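Side-chain contacts in Ras GTPase-activating-like protein IQGAP2 (Homo sapiens, PDB 5CJP), which probably acts as a scaffold that binds GTP-loaded Rho-family GTPases through a helical domain related to the Ras GTPase-activating proteins: residues E[197-200]-E[201-204]; E[91-94]-E[95-99]; E[207-210]-E[211-215]; E[70-73]-E[74-78]. All coordinates share one frame; numbering follows the deposited sequence.

Interaction 1 of 4, residues E[197-200]-E[201-204]; sequences LLPY and GLRY
Tyr-200 and Tyr-204, one helical turn apart, carry the aromatic part of this contact, lying side by side and pointing the same way. Their planes are only 12° from parallel but slid so far apart that the rings barely overlap, with centroids 5.9 Å from each other. One face of the Tyr-200 ring is met, toward its rim, by CB of Tyr-204, a CH-pi contact 4.2 Å from the ring centroid. Setting CG of Tyr-200 opposite its backbone N (chi1 167°) carries the ring alongside the next turn. Tyrosine suits both places: the rings pack in a buried setting while each hydroxyl finds a protein partner, Tyr-200 OH on Pro-315 O and Tyr-204 OH on Glu-316 OE1. With an alanine here in place of Tyr-200, CB of Tyr-204 would probably lose its aromatic cover and Pro-315 O its hydroxyl partner.

Apolar contact is lighter, Pro-199 CB meeting Leu-202 CB at 4.2 Å. Among the polar bonds, Arg-203 N donates to Pro-199 O at 3.1 Å and Tyr-204 N to Tyr-200 O at 2.7 Å. Arg-203 NH1 gives a hydrogen to a water at the guanidinium edge, which in turn donates to Leu-198 O, while NE and NH2 bond Ala-311 O and Glu-310 O. This is the start of a helix, Pro-199 at the N-cap position leading into helix 200-216 of the GAP-related domain.

Interaction 2 of 4, residues E[91-94]-E[95-99]; sequences PTVI and KMVVS
Thr-92 O, Val-93 O and Ile-94 O each receive the N-H four residues on, from Met-96, Val-97 and Val-98, so that from Thr-92 on the two segments form one continuous alpha helix. Met-96 N lies 3.0 Å from Thr-92 O, while Val-97 N to Val-93 O and Val-98 N to Ile-94 O both measure 2.9 Å. At the front the grip is slacker: Lys-95 N reaches Pro-91 O only weakly, at 3.4 Å. Further along, Lys-95 O is held twice, by Ser-99 N and by Ser-99 OG at 3.2 Å, the two donors arriving from opposite faces of the carbonyl plane. A small hydroxyl side chain can fold back in this way onto its own helix.

Branched side chains one turn apart meet methyl to methyl. CG1 of Val-93 touches CG2 of Val-97 at 4.2 Å, and CG2 of Ile-94 comes to 4.3 Å from CG2 of Val-98. With CG1 of Val-97 anti to the backbone N (chi1 161°), its other methyl, CG2, is turned back along the helix toward Val-93. Valine and isoleucine suit these buried places because their apolar side chains can pack on the surrounding helices. Lys-95, partly exposed, instead bends at chi3 and sends NZ to a weak bond with Asn-90 OD1.

Met-96 reaches away into helices 25-34 and 37-54, and Val-98 meets Leu-232. This is the N-terminal end of a buried helix, Pro-91 at its N-cap position, with helices 58-79 and 222-243 also around it in the GAP-related domain.

Interaction 3 of 4, residues E[207-210]-E[211-215]; sequences KVLK and NSIHE
Lys-207 O and Lys-210 O accept the N-H groups of Asn-211 and His-214 in regular helical bonds, whereas Leu-209 O is shared between Ile-213 N at 3.1 Å, nearly straight with an N-H...O angle of 168°, and Ser-212 N at 3.2 Å, which comes from above the carbonyl plane and divides its N-H with a weak bond to Val-208 O.

Outside the backbone, the contact has a polar side and an apolar one. Asn-211 lays its amide across the stem of Lys-207, ND2 lying 3.3 Å from CG and 3.8 Å from CE of that lysine. Its CG stands beside the backbone N (chi1 -58°), which folds the amide back toward the preceding turn. The extended Lys-207 chain carries NZ past the amide to a salt bridge with Glu-316 OE2 and a hydrogen bond with Val-314 O. Lys-210 also touches the amide, its CG 4.0 Å from OD1 of Asn-211.

On the buried side, Leu-209 and Ile-213 run side by side and meet through their CD1 methyls, between helices 58-79 and 222-243. The chemistry therefore divides round the helix: branched hydrocarbon serves the interior, while long lysine stems offer methylenes to a neighbouring amide and, in Lys-207, carry the charge on to an acidic partner.

Interaction 4 of 4, residues E[70-73]-E[74-78]; sequences TALE and EEIKS
Lys-77 N still donates to Glu-73 O, at 3.0 Å, yet Lys-77 itself is the centre of an inverse gamma turn. Its psi of 69° bends the backbone so that Ser-78 N turns back to Ile-76 O, making a weak bond. Lys-77 is poorly ordered, so the detail of the turn is to be read with caution. Before this point the turns are regular: Glu-75 N bonds Ala-71 O at 2.9 Å and Ile-76 N bonds Leu-72 O at 3.0 Å.

Three glutamates in succession are the second striking feature. Their carboxylates fan out round the helix, with CD of Glu-73 and CD of Glu-74 8.8 Å apart, a spread that would ease mutual repulsion. The first torsions account for part of it, since CG of Glu-73 lies beside its backbone N (chi1 -61°) while CG of Glu-74 is swung to the far side of its own N. Long acidic chains suit these solvent-accessible positions.

The apolar contact falls to Leu-72 and Ile-76, whose side chains slant across one another. CD1 of Ile-76 sits 3.9 Å from CG of Leu-72 and equally far from its CD1 methyl. Both residues are buried, and their branched ends fill the side of the helix that faces inward.

That side is covered by helix 200-216, whose Ile-205 and Leu-209 meet Leu-72 and whose Lys-216 bonds Ile-76 O through NZ. Helix 92-102 packs beside it, Val-93 on Ala-71 and Ile-94 on Leu-72, so helix 58-79 lies against two neighbouring helices.

How the interactions relate
All four contacts are local: interactions 1 and 2 stand at helix starts, the first reaching back into the preceding loop, and 3 and 4 run within helices. Interactions 1 and 3 share helix 200-216, while interactions 2 and 4 lie on helices 92-102 and 58-79. Interactions 1 and 2 are buried, though the first mixes tyrosines, an arginine and a water whereas the second is mainly aliphatic. Interactions 3 and 4 are partly buried and two-sided, with charged or amide groups outward. Interaction 4 touches both 2 and 3: Pro-91 CB lies 3.7 Å from Glu-75 OE2, and Ser-212 OG 3.9 Å from Glu-73 CG. Interaction 1 stands apart from interaction 4, their nearest atoms about 7 Å away.

Interaction 1 of 4, residues E[197-200]-E[201-204]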
loop_
_atom_site.group_PDB
_atom_site.type_symbol
_atom_site.label_atom_id
_atom_site.label_comp_id
_atom_site.label_asym_id
_atom_site.label_seq_id
_atom_site.Cartn_x
_atom_site.Cartn_y
_atom_site.Cartn_z
ATOM N N LEU E 197 -12.147 -0.071 -31.333
ATOM C CA LEU E 197 -11.915 0.091 -29.907
ATOM C C LEU E 197 -10.792 -0.813 -29.422
ATOM O O LEU E 197 -10.436 -0.781 -28.254
ATOM C CB LEU E 197 -13.185 -0.221 -29.115
ATOM C CG LEU E 197 -14.367 0.746 -29.202
ATOM C CD1 LEU E 197 -15.470 0.262 -28.270
ATOM C CD2 LEU E 197 -13.925 2.147 -28.805
ATOM N N LEU E 198 -10.261 -1.643 -30.308
ATOM C CA LEU E 198 -9.167 -2.516 -29.937
ATOM C C LEU E 198 -7.924 -1.656 -29.710
ATOM O O LEU E 198 -7.803 -0.561 -30.249
ATOM C CB LEU E 198 -8.874 -3.545 -31.041
ATOM C CG LEU E 198 -9.742 -4.790 -31.132
ATOM C CD1 LEU E 198 -9.084 -5.776 -32.067
ATOM C CD2 LEU E 198 -9.887 -5.420 -29.763
ATOM N N PRO E 199 -6.986 -2.142 -28.901
ATOM C CA PRO E 199 -5.760 -1.383 -28.626
ATOM C C PRO E 199 -4.840 -1.374 -29.835
ATOM O O PRO E 199 -4.686 -2.399 -30.501
ATOM C CB PRO E 199 -5.126 -2.145 -27.460
ATOM C CG PRO E 199 -6.282 -2.825 -26.807
ATOM C CD PRO E 199 -7.122 -3.282 -27.987
ATOM N N TYR E 200 -4.230 -0.224 -30.112
ATOM C CA TYR E 200 -3.289 -0.111 -31.233
ATOM C C TYR E 200 -2.200 -1.191 -31.144
ATOM O O TYR E 200 -1.980 -1.944 -32.102
ATOM C CB TYR E 200 -2.602 1.262 -31.245
ATOM C CG TYR E 200 -1.422 1.292 -32.191
ATOM C CD1 TYR E 200 -1.607 1.245 -33.577
ATOM C CD2 TYR E 200 -0.116 1.265 -31.705
ATOM C CE1 TYR E 200 -0.522 1.156 -34.445
ATOM C CE2 TYR E 200 0.980 1.174 -32.564
ATOM C CZ TYR E 200 0.774 1.121 -33.935
ATOM O OH TYR E 200 1.863 1.016 -34.788
ATOM N N GLY E 201 -1.517 -1.250 -29.990
ATOM C CA GLY E 201 -0.454 -2.226 -29.789
ATOM C C GLY E 201 -0.841 -3.669 -30.105
ATOM O O GLY E 201 -0.065 -4.420 -30.695
ATOM N N LEU E 202 -2.033 -4.075 -29.701
ATOM C CA LEU E 202 -2.477 -5.424 -29.994
ATOM C C LEU E 202 -2.665 -5.604 -31.510
ATOM O O LEU E 202 -2.293 -6.641 -32.081
ATOM C CB LEU E 202 -3.800 -5.704 -29.282
ATOM C CG LEU E 202 -4.416 -7.069 -29.561
ATOM C CD1 LEU E 202 -3.353 -8.119 -29.396
ATOM C CD2 LEU E 202 -5.608 -7.330 -28.629
ATOM N N ARG E 203 -3.259 -4.606 -32.158
ATOM C CA ARG E 203 -3.496 -4.682 -33.595
ATOM C C ARG E 203 -2.168 -4.702 -34.313
ATOM O O ARG E 203 -2.001 -5.385 -35.328
ATOM C CB ARG E 203 -4.321 -3.480 -34.100
ATOM C CG ARG E 203 -5.806 -3.540 -33.782
ATOM C CD ARG E 203 -6.581 -2.393 -34.424
ATOM N NE ARG E 203 -6.768 -2.534 -35.870
ATOM C CZ ARG E 203 -7.472 -1.683 -36.619
ATOM N NH1 ARG E 203 -8.054 -0.637 -36.061
ATOM N NH2 ARG E 203 -7.608 -1.874 -37.926
ATOM N N TYR E 204 -1.214 -3.951 -33.779
ATOM C CA TYR E 204 0.093 -3.877 -34.406
ATOM C C TYR E 204 0.845 -5.204 -34.348
ATOM O O TYR E 204 1.467 -5.608 -35.322
ATOM C CB TYR E 204 0.920 -2.769 -33.765
ATOM C CG TYR E 204 2.330 -2.739 -34.265
ATOM C CD1 TYR E 204 2.607 -2.536 -35.618
ATOM C CD2 TYR E 204 3.394 -2.984 -33.401
ATOM C CE1 TYR E 204 3.920 -2.584 -36.102
ATOM C CE2 TYR E 204 4.702 -3.035 -33.870
ATOM C CZ TYR E 204 4.961 -2.841 -35.220
ATOM O OH TYR E 204 6.258 -2.927 -35.670
HETATM O O HOH W 1 -8.340 0.131 -33.190
#

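Interaction 2 of 4, residues E[91-94]-E[95-99]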
loop_
_atom_site.group_PDB
_atom_site.type_symbol
_atom_site.label_atom_id
_atom_site.label_comp_id
_atom_site.label_asym_id
_atom_site.label_seq_id
_atom_site.Cartn_x
_atom_site.Cartn_y
_atom_site.Cartn_z
ATOM N N PRO E 91 4.354 -19.471 -27.649
ATOM C CA PRO E 91 5.438 -18.500 -27.451
ATOM C C PRO E 91 5.146 -17.572 -26.290
ATOM O O PRO E 91 4.058 -17.024 -26.200
ATOM C CB PRO E 91 5.498 -17.781 -28.795
ATOM C CG PRO E 91 4.074 -17.779 -29.218
ATOM C CD PRO E 91 3.638 -19.190 -28.905
ATOM N N THR E 92 6.111 -17.381 -25.399
ATOM C CA THR E 92 5.847 -16.545 -24.241
ATOM C C THR E 92 5.675 -15.074 -24.573
ATOM O O THR E 92 5.048 -14.336 -23.818
ATOM C CB THR E 92 6.902 -16.790 -23.123
ATOM O OG1 THR E 92 7.409 -15.547 -22.636
ATOM C CG2 THR E 92 8.008 -17.655 -23.620
ATOM N N VAL E 93 6.185 -14.653 -25.721
ATOM C CA VAL E 93 6.027 -13.264 -26.128
ATOM C C VAL E 93 4.559 -12.995 -26.409
ATOM O O VAL E 93 4.067 -11.913 -26.164
ATOM C CB VAL E 93 6.780 -12.937 -27.429
ATOM C CG1 VAL E 93 6.685 -11.448 -27.722
ATOM C CG2 VAL E 93 8.212 -13.373 -27.313
ATOM N N ILE E 94 3.870 -13.989 -26.949
ATOM C CA ILE E 94 2.460 -13.824 -27.249
ATOM C C ILE E 94 1.654 -13.800 -25.954
ATOM O O ILE E 94 0.667 -13.075 -25.829
ATOM C CB ILE E 94 1.986 -14.941 -28.172
ATOM C CG1 ILE E 94 2.583 -14.711 -29.571
ATOM C CG2 ILE E 94 0.459 -14.986 -28.228
ATOM C CD1 ILE E 94 2.127 -13.459 -30.168
ATOM N N LYS E 95 2.099 -14.569 -24.974
ATOM C CA LYS E 95 1.430 -14.629 -23.677
ATOM C C LYS E 95 1.506 -13.256 -23.017
ATOM O O LYS E 95 0.541 -12.776 -22.417
ATOM C CB LYS E 95 2.125 -15.665 -22.789
ATOM C CG LYS E 95 1.316 -16.141 -21.605
ATOM C CD LYS E 95 2.063 -17.222 -20.855
ATOM C CE LYS E 95 2.450 -18.380 -21.788
ATOM N NZ LYS E 95 3.489 -19.331 -21.214
ATOM N N MET E 96 2.656 -12.612 -23.146
ATOM C CA MET E 96 2.854 -11.306 -22.543
ATOM C C MET E 96 2.113 -10.239 -23.332
ATOM O O MET E 96 1.515 -9.319 -22.758
ATOM C CB MET E 96 4.344 -10.986 -22.486
ATOM C CG MET E 96 4.662 -9.674 -21.801
ATOM S SD MET E 96 6.391 -9.645 -21.310
ATOM C CE MET E 96 6.805 -8.147 -21.951
ATOM N N VAL E 97 2.147 -10.370 -24.653
ATOM C CA VAL E 97 1.468 -9.421 -25.511
ATOM C C VAL E 97 0.001 -9.409 -25.164
ATOM O O VAL E 97 -0.601 -8.345 -25.074
ATOM C CB VAL E 97 1.626 -9.785 -27.002
ATOM C CG1 VAL E 97 0.542 -9.081 -27.839
ATOM C CG2 VAL E 97 3.008 -9.374 -27.473
ATOM N N VAL E 98 -0.569 -10.594 -24.970
ATOM C CA VAL E 98 -1.981 -10.710 -24.633
ATOM C C VAL E 98 -2.338 -10.158 -23.264
ATOM O O VAL E 98 -3.302 -9.420 -23.147
ATOM C CB VAL E 98 -2.457 -12.172 -24.715
ATOM C CG1 VAL E 98 -3.841 -12.321 -24.079
ATOM C CG2 VAL E 98 -2.493 -12.601 -26.171
ATOM N N SER E 99 -1.574 -10.510 -22.233
ATOM C CA SER E 99 -1.850 -10.019 -20.883
ATOM C C SER E 99 -1.697 -8.520 -20.806
ATOM O O SER E 99 -2.561 -7.826 -20.298
ATOM C CB SER E 99 -0.902 -10.638 -19.853
ATOM O OG SER E 99 -1.093 -12.033 -19.714
#

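Interaction 3 of 4, residues E[207-210]-E[211-215]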
loop_
_atom_site.group_PDB
_atom_site.type_symbol
_atom_site.label_atom_id
_atom_site.label_comp_id
_atom_site.label_asym_id
_atom_site.label_seq_id
_atom_site.Cartn_x
_atom_site.Cartn_y
_atom_site.Cartn_z
ATOM N N LYS E 207 -0.429 -7.514 -36.775
ATOM C CA LYS E 207 0.140 -7.155 -38.068
ATOM C C LYS E 207 1.543 -7.741 -38.199
ATOM O O LYS E 207 1.847 -8.421 -39.168
ATOM C CB LYS E 207 0.200 -5.640 -38.218
ATOM C CG LYS E 207 0.950 -5.184 -39.451
ATOM C CD LYS E 207 0.849 -3.684 -39.578
ATOM C CE LYS E 207 1.869 -3.149 -40.539
ATOM N NZ LYS E 207 1.697 -1.695 -40.640
ATOM N N VAL E 208 2.398 -7.471 -37.218
ATOM C CA VAL E 208 3.754 -8.010 -37.220
ATOM C C VAL E 208 3.707 -9.521 -37.359
ATOM O O VAL E 208 4.427 -10.103 -38.164
ATOM C CB VAL E 208 4.487 -7.713 -35.909
ATOM C CG1 VAL E 208 5.677 -8.667 -35.756
ATOM C CG2 VAL E 208 4.943 -6.266 -35.891
ATOM N N LEU E 209 2.869 -10.147 -36.546
ATOM C CA LEU E 209 2.718 -11.586 -36.563
ATOM C C LEU E 209 2.401 -12.087 -37.968
ATOM O O LEU E 209 3.112 -12.934 -38.503
ATOM C CB LEU E 209 1.613 -12.000 -35.585
ATOM C CG LEU E 209 1.092 -13.434 -35.653
ATOM C CD1 LEU E 209 2.246 -14.389 -35.611
ATOM C CD2 LEU E 209 0.133 -13.697 -34.500
ATOM N N LYS E 210 1.329 -11.568 -38.556
ATOM C CA LYS E 210 0.926 -11.969 -39.898
ATOM C C LYS E 210 2.005 -11.749 -40.957
ATOM O O LYS E 210 2.357 -12.669 -41.683
ATOM C CB LYS E 210 -0.357 -11.225 -40.298
ATOM C CG LYS E 210 -0.752 -11.364 -41.761
ATOM C CD LYS E 210 -2.262 -11.325 -41.928
ATOM C CE LYS E 210 -2.697 -10.396 -43.046
ATOM N NZ LYS E 210 -2.582 -8.974 -42.626
ATOM N N ASN E 211 2.529 -10.532 -41.040
ATOM C CA ASN E 211 3.542 -10.211 -42.036
ATOM C C ASN E 211 4.824 -10.986 -41.844
ATOM O O ASN E 211 5.638 -11.076 -42.756
ATOM C CB ASN E 211 3.859 -8.715 -42.021
ATOM C CG ASN E 211 2.628 -7.858 -42.269
ATOM O OD1 ASN E 211 1.617 -8.338 -42.795
ATOM N ND2 ASN E 211 2.709 -6.581 -41.902
ATOM N N SER E 212 5.003 -11.550 -40.660
ATOM C CA SER E 212 6.210 -12.296 -40.362
ATOM C C SER E 212 6.065 -13.736 -40.835
ATOM O O SER E 212 6.977 -14.280 -41.492
ATOM C CB SER E 212 6.474 -12.253 -38.869
ATOM O OG SER E 212 7.736 -12.801 -38.577
ATOM N N ILE E 213 4.931 -14.358 -40.502
ATOM C CA ILE E 213 4.688 -15.739 -40.944
ATOM C C ILE E 213 4.671 -15.767 -42.463
ATOM O O ILE E 213 5.217 -16.681 -43.071
ATOM C CB ILE E 213 3.351 -16.320 -40.397
ATOM C CG1 ILE E 213 3.544 -16.753 -38.953
ATOM C CG2 ILE E 213 2.910 -17.495 -41.157
ATOM C CD1 ILE E 213 4.073 -15.698 -38.183
ATOM N N HIS E 214 4.065 -14.752 -43.071
ATOM C CA HIS E 214 3.993 -14.670 -44.523
ATOM C C HIS E 214 5.373 -14.510 -45.119
ATOM O O HIS E 214 5.657 -15.034 -46.188
ATOM C CB HIS E 214 3.133 -13.481 -44.959
ATOM C CG HIS E 214 3.097 -13.268 -46.444
ATOM N ND1 HIS E 214 2.761 -12.059 -47.017
ATOM C CD2 HIS E 214 3.353 -14.110 -47.474
ATOM C CE1 HIS E 214 2.815 -12.165 -48.332
ATOM N NE2 HIS E 214 3.172 -13.399 -48.638
ATOM N N GLU E 215 6.234 -13.766 -44.443
ATOM C CA GLU E 215 7.578 -13.561 -44.955
ATOM C C GLU E 215 8.351 -14.880 -45.004
ATOM O O GLU E 215 9.114 -15.112 -45.937
ATOM C CB GLU E 215 8.336 -12.557 -44.084
ATOM C CG GLU E 215 9.708 -12.174 -44.632
ATOM C CD GLU E 215 10.693 -11.769 -43.544
ATOM O OE1 GLU E 215 11.829 -11.367 -43.887
ATOM O OE2 GLU E 215 10.337 -11.862 -42.348
#

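Interaction 4 of 4, residues E[70-73]-E[74-78]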
loop_
_atom_site.group_PDB
_atom_site.type_symbol
_atom_site.label_atom_id
_atom_site.label_comp_id
_atom_site.label_asym_id
_atom_site.label_seq_id
_atom_site.Cartn_x
_atom_site.Cartn_y
_atom_site.Cartn_z
ATOM N N THR E 70 10.576 -7.639 -32.287
ATOM C CA THR E 70 11.781 -8.410 -32.525
ATOM C C THR E 70 11.746 -9.787 -31.870
ATOM O O THR E 70 12.289 -10.745 -32.417
ATOM C CB THR E 70 13.011 -7.662 -32.036
ATOM O OG1 THR E 70 13.126 -7.834 -30.624
ATOM C CG2 THR E 70 12.884 -6.184 -32.345
ATOM N N ALA E 71 11.109 -9.885 -30.710
ATOM C CA ALA E 71 11.013 -11.163 -30.012
ATOM C C ALA E 71 10.084 -12.102 -30.771
ATOM O O ALA E 71 10.346 -13.299 -30.866
ATOM C CB ALA E 71 10.505 -10.959 -28.568
ATOM N N LEU E 72 8.986 -11.568 -31.297
ATOM C CA LEU E 72 8.066 -12.406 -32.057
ATOM C C LEU E 72 8.748 -12.870 -33.344
ATOM O O LEU E 72 8.612 -14.029 -33.732
ATOM C CB LEU E 72 6.767 -11.650 -32.383
ATOM C CG LEU E 72 5.655 -12.346 -33.198
ATOM C CD1 LEU E 72 5.330 -13.738 -32.664
ATOM C CD2 LEU E 72 4.432 -11.465 -33.165
ATOM N N GLU E 73 9.488 -11.986 -34.008
ATOM C CA GLU E 73 10.172 -12.398 -35.238
ATOM C C GLU E 73 11.306 -13.342 -34.873
ATOM O O GLU E 73 11.628 -14.264 -35.616
ATOM C CB GLU E 73 10.713 -11.187 -35.998
ATOM C CG GLU E 73 9.631 -10.219 -36.428
ATOM C CD GLU E 73 10.193 -8.937 -36.986
ATOM O OE1 GLU E 73 11.182 -8.419 -36.424
ATOM O OE2 GLU E 73 9.632 -8.439 -37.981
ATOM N N GLU E 74 11.906 -13.109 -33.713
ATOM C CA GLU E 74 12.991 -13.951 -33.234
ATOM C C GLU E 74 12.426 -15.363 -33.125
ATOM O O GLU E 74 13.011 -16.329 -33.611
ATOM C CB GLU E 74 13.453 -13.473 -31.858
ATOM C CG GLU E 74 14.759 -14.068 -31.393
ATOM C CD GLU E 74 15.955 -13.400 -32.033
ATOM O OE1 GLU E 74 16.845 -14.126 -32.526
ATOM O OE2 GLU E 74 16.012 -12.151 -32.035
ATOM N N GLU E 75 11.269 -15.463 -32.486
ATOM C CA GLU E 75 10.578 -16.729 -32.274
ATOM C C GLU E 75 10.252 -17.448 -33.580
ATOM O O GLU E 75 10.535 -18.641 -33.742
ATOM C CB GLU E 75 9.283 -16.464 -31.511
ATOM C CG GLU E 75 8.405 -17.677 -31.247
ATOM C CD GLU E 75 8.926 -18.544 -30.117
ATOM O OE1 GLU E 75 9.796 -18.057 -29.373
ATOM O OE2 GLU E 75 8.458 -19.699 -29.963
ATOM N N ILE E 76 9.634 -16.715 -34.500
ATOM C CA ILE E 76 9.248 -17.263 -35.790
ATOM C C ILE E 76 10.435 -17.807 -36.576
ATOM O O ILE E 76 10.495 -19.012 -36.852
ATOM C CB ILE E 76 8.500 -16.219 -36.612
ATOM C CG1 ILE E 76 7.161 -15.931 -35.941
ATOM C CG2 ILE E 76 8.277 -16.708 -38.014
ATOM C CD1 ILE E 76 6.601 -14.586 -36.287
ATOM N N LYS E 77 11.381 -16.946 -36.940
ATOM C CA LYS E 77 12.541 -17.432 -37.673
ATOM C C LYS E 77 13.559 -18.016 -36.710
ATOM O O LYS E 77 14.629 -17.451 -36.531
ATOM C CB LYS E 77 13.206 -16.316 -38.477
ATOM C CG LYS E 77 14.299 -16.850 -39.399
ATOM C CD LYS E 77 15.123 -15.750 -40.040
ATOM C CE LYS E 77 16.249 -16.347 -40.875
ATOM N NZ LYS E 77 17.173 -15.307 -41.409
ATOM N N SER E 78 13.221 -19.145 -36.097
ATOM C CA SER E 78 14.101 -19.792 -35.131
ATOM C C SER E 78 13.448 -21.012 -34.488
ATOM O O SER E 78 14.123 -21.960 -34.110
ATOM C CB SER E 78 14.491 -18.803 -34.036
ATOM O OG SER E 78 15.160 -19.461 -32.977
#